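Local coordinates for protein halohydrin dehalogenase (Rhizobium radiobacter, PDB 4IY1) that probably catalyses the dehalogenation of vicinal halohydrins to epoxides and, as an engineered variant, cyanide-driven ring opening used in atorvastatin synthesis, at residues B[218-223]-B[237-242]. The protein carries 37 engineered substitutions. Numbering follows the deposited sequence.
Sequences GELVTF and FWLAGG. Engineered in segment 218-223: Thr222 (natural residue Ala).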
loop_
_atom_site.group_PDB
_atom_site.type_symbol
_atom_site.label_atom_id
_atom_site.label_comp_id
_atom_site.label_asym_id
_atom_site.label_seq_id
_atom_site.Cartn_x
_atom_site.Cartn_y
_atom_site.Cartn_z
ATOM N N GLY B 218 -24.329 0.198 -0.263
ATOM C CA GLY B 218 -25.148 0.665 -1.391
ATOM C C GLY B 218 -24.911 2.071 -1.889
ATOM O O GLY B 218 -24.970 2.336 -3.101
ATOM N N GLU B 219 -24.752 3.017 -0.976
ATOM C CA GLU B 219 -24.569 4.398 -1.413
ATOM C C GLU B 219 -23.240 4.508 -2.204
ATOM O O GLU B 219 -23.137 5.248 -3.182
ATOM C CB GLU B 219 -24.569 5.361 -0.209
ATOM C CG GLU B 219 -25.889 5.401 0.570
ATOM C CD GLU B 219 -26.841 6.455 0.048
ATOM O OE1 GLU B 219 -26.631 6.968 -1.063
ATOM O OE2 GLU B 219 -27.757 6.834 0.782
ATOM N N LEU B 220 -22.238 3.751 -1.781
ATOM C CA LEU B 220 -20.920 3.836 -2.396
ATOM C C LEU B 220 -20.978 3.221 -3.788
ATOM O O LEU B 220 -20.613 3.853 -4.763
ATOM C CB LEU B 220 -19.873 3.100 -1.555
ATOM C CG LEU B 220 -18.475 3.069 -2.191
ATOM C CD1 LEU B 220 -17.967 4.488 -2.484
ATOM C CD2 LEU B 220 -17.473 2.340 -1.333
ATOM N N VAL B 221 -21.498 2.009 -3.863
ATOM C CA VAL B 221 -21.728 1.339 -5.137
ATOM C C VAL B 221 -22.414 2.318 -6.084
ATOM O O VAL B 221 -21.981 2.513 -7.217
ATOM C CB VAL B 221 -22.632 0.086 -4.967
ATOM C CG1 VAL B 221 -23.283 -0.281 -6.307
ATOM C CG2 VAL B 221 -21.839 -1.091 -4.414
ATOM N N THR B 222 -23.468 2.972 -5.601
ATOM C CA THR B 222 -24.301 3.807 -6.464
ATOM C C THR B 222 -23.624 5.104 -6.883
ATOM O O THR B 222 -23.723 5.512 -8.041
ATOM C CB THR B 222 -25.653 4.125 -5.795
ATOM O OG1 THR B 222 -26.329 2.891 -5.487
ATOM C CG2 THR B 222 -26.532 4.960 -6.716
ATOM N N PHE B 223 -22.875 5.725 -5.970
ATOM C CA PHE B 223 -22.022 6.852 -6.361
ATOM C C PHE B 223 -20.997 6.465 -7.457
ATOM O O PHE B 223 -20.756 7.225 -8.421
ATOM C CB PHE B 223 -21.296 7.396 -5.118
ATOM C CG PHE B 223 -20.340 8.514 -5.416
ATOM C CD1 PHE B 223 -20.815 9.763 -5.767
ATOM C CD2 PHE B 223 -18.972 8.326 -5.295
ATOM C CE1 PHE B 223 -19.948 10.787 -6.060
ATOM C CE2 PHE B 223 -18.091 9.372 -5.514
ATOM C CZ PHE B 223 -18.574 10.603 -5.881
ATOM N N PHE B 237 -11.616 0.471 -2.363
ATOM C CA PHE B 237 -12.177 1.257 -1.265
ATOM C C PHE B 237 -12.256 0.378 -0.038
ATOM O O PHE B 237 -12.760 -0.723 -0.115
ATOM C CB PHE B 237 -13.590 1.715 -1.616
ATOM C CG PHE B 237 -13.654 2.582 -2.829
ATOM C CD1 PHE B 237 -13.611 3.955 -2.711
ATOM C CD2 PHE B 237 -13.672 2.018 -4.095
ATOM C CE1 PHE B 237 -13.707 4.757 -3.824
ATOM C CE2 PHE B 237 -13.717 2.814 -5.211
ATOM C CZ PHE B 237 -13.714 4.184 -5.084
ATOM N N TRP B 238 -11.596 0.804 1.034
ATOM C CA TRP B 238 -11.545 0.031 2.283
ATOM C C TRP B 238 -12.672 0.478 3.182
ATOM O O TRP B 238 -12.575 1.543 3.834
ATOM C CB TRP B 238 -10.187 0.203 2.958
ATOM C CG TRP B 238 -9.010 -0.198 2.078
ATOM C CD1 TRP B 238 -8.307 0.601 1.148
ATOM C CD2 TRP B 238 -8.423 -1.545 1.945
ATOM N NE1 TRP B 238 -7.309 -0.134 0.511
ATOM C CE2 TRP B 238 -7.320 -1.427 0.952
ATOM C CE3 TRP B 238 -8.623 -2.765 2.587
ATOM C CZ2 TRP B 238 -6.526 -2.511 0.606
ATOM C CZ3 TRP B 238 -7.833 -3.860 2.198
ATOM C CH2 TRP B 238 -6.804 -3.732 1.243
ATOM N N LEU B 239 -13.826 -0.167 2.981
ATOM C CA LEU B 239 -15.095 0.119 3.687
ATOM C C LEU B 239 -15.126 -0.659 4.991
ATOM O O LEU B 239 -15.764 -1.714 5.080
ATOM C CB LEU B 239 -16.269 -0.401 2.842
ATOM C CG LEU B 239 -17.506 0.422 2.477
ATOM C CD1 LEU B 239 -18.686 -0.461 2.090
ATOM C CD2 LEU B 239 -17.903 1.500 3.464
ATOM N N ALA B 240 -14.365 -0.214 5.975
ATOM C CA ALA B 240 -14.177 -1.020 7.178
ATOM C C ALA B 240 -14.232 -0.163 8.467
ATOM O O ALA B 240 -13.688 -0.562 9.497
ATOM C CB ALA B 240 -12.847 -1.795 7.097
ATOM N N GLY B 241 -14.825 1.030 8.377
ATOM C CA GLY B 241 -15.003 1.918 9.548
ATOM C C GLY B 241 -13.742 2.174 10.363
ATOM O O GLY B 241 -13.821 2.419 11.572
ATOM N N GLY B 242 -12.572 2.081 9.720
ATOM C CA GLY B 242 -11.282 2.377 10.360
ATOM C C GLY B 242 -10.638 1.160 10.991
ATOM O O GLY B 242 -9.602 1.259 11.655
#
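Leu220 on helix 214-225 and Phe237 on strand 236-239 bring the two backbones to their nearest approach, with CA atoms 9.2 Å apart, a separation that side chains alone bridge and no hydrogen bond crosses. One methyl does most of the touching. With CG anti to the backbone N (chi1 176°), Leu220 extends from the helix and sets CD2 3.9 Å from Phe237 CB, at the root of the aromatic side chain. The same methyl lies 4.1 Å from Phe237 CG and approaches the ring obliquely. About a right angle round from that contact, CD2 comes within 4.3 Å of Leu239 CG, a looser touch. Phe237 and Leu239, two residues apart on the strand, both direct their CB toward the helix, while the CB of the intervening Trp238 points away; Leu220 thus reaches the two inward positions of one strand face. Ile173 of the neighbouring strand 170-175 touches both leucines and continues this apolar layer. Across the helix, the engineered Thr222 turns its hydroxyl back on the preceding turn: OG1 donates a hydrogen bond of 2.8 Å to Gly218 O, which also accepts one from Thr222 N, the two donors coming from opposite faces of the carbonyl plane. The second subunit closes over the contact, where Phe223 stacks on its own counterpart and Phe237 packs on the Phe237 of that chain. Helix 214-225 joins the parallel neighbours 170-175 and 236-239 in a beta-alpha-beta crossover, right-handed as is usual in this fold, at the last strand of the Rossmann sheet of the short-chain dehydrogenase/reductase superfamily.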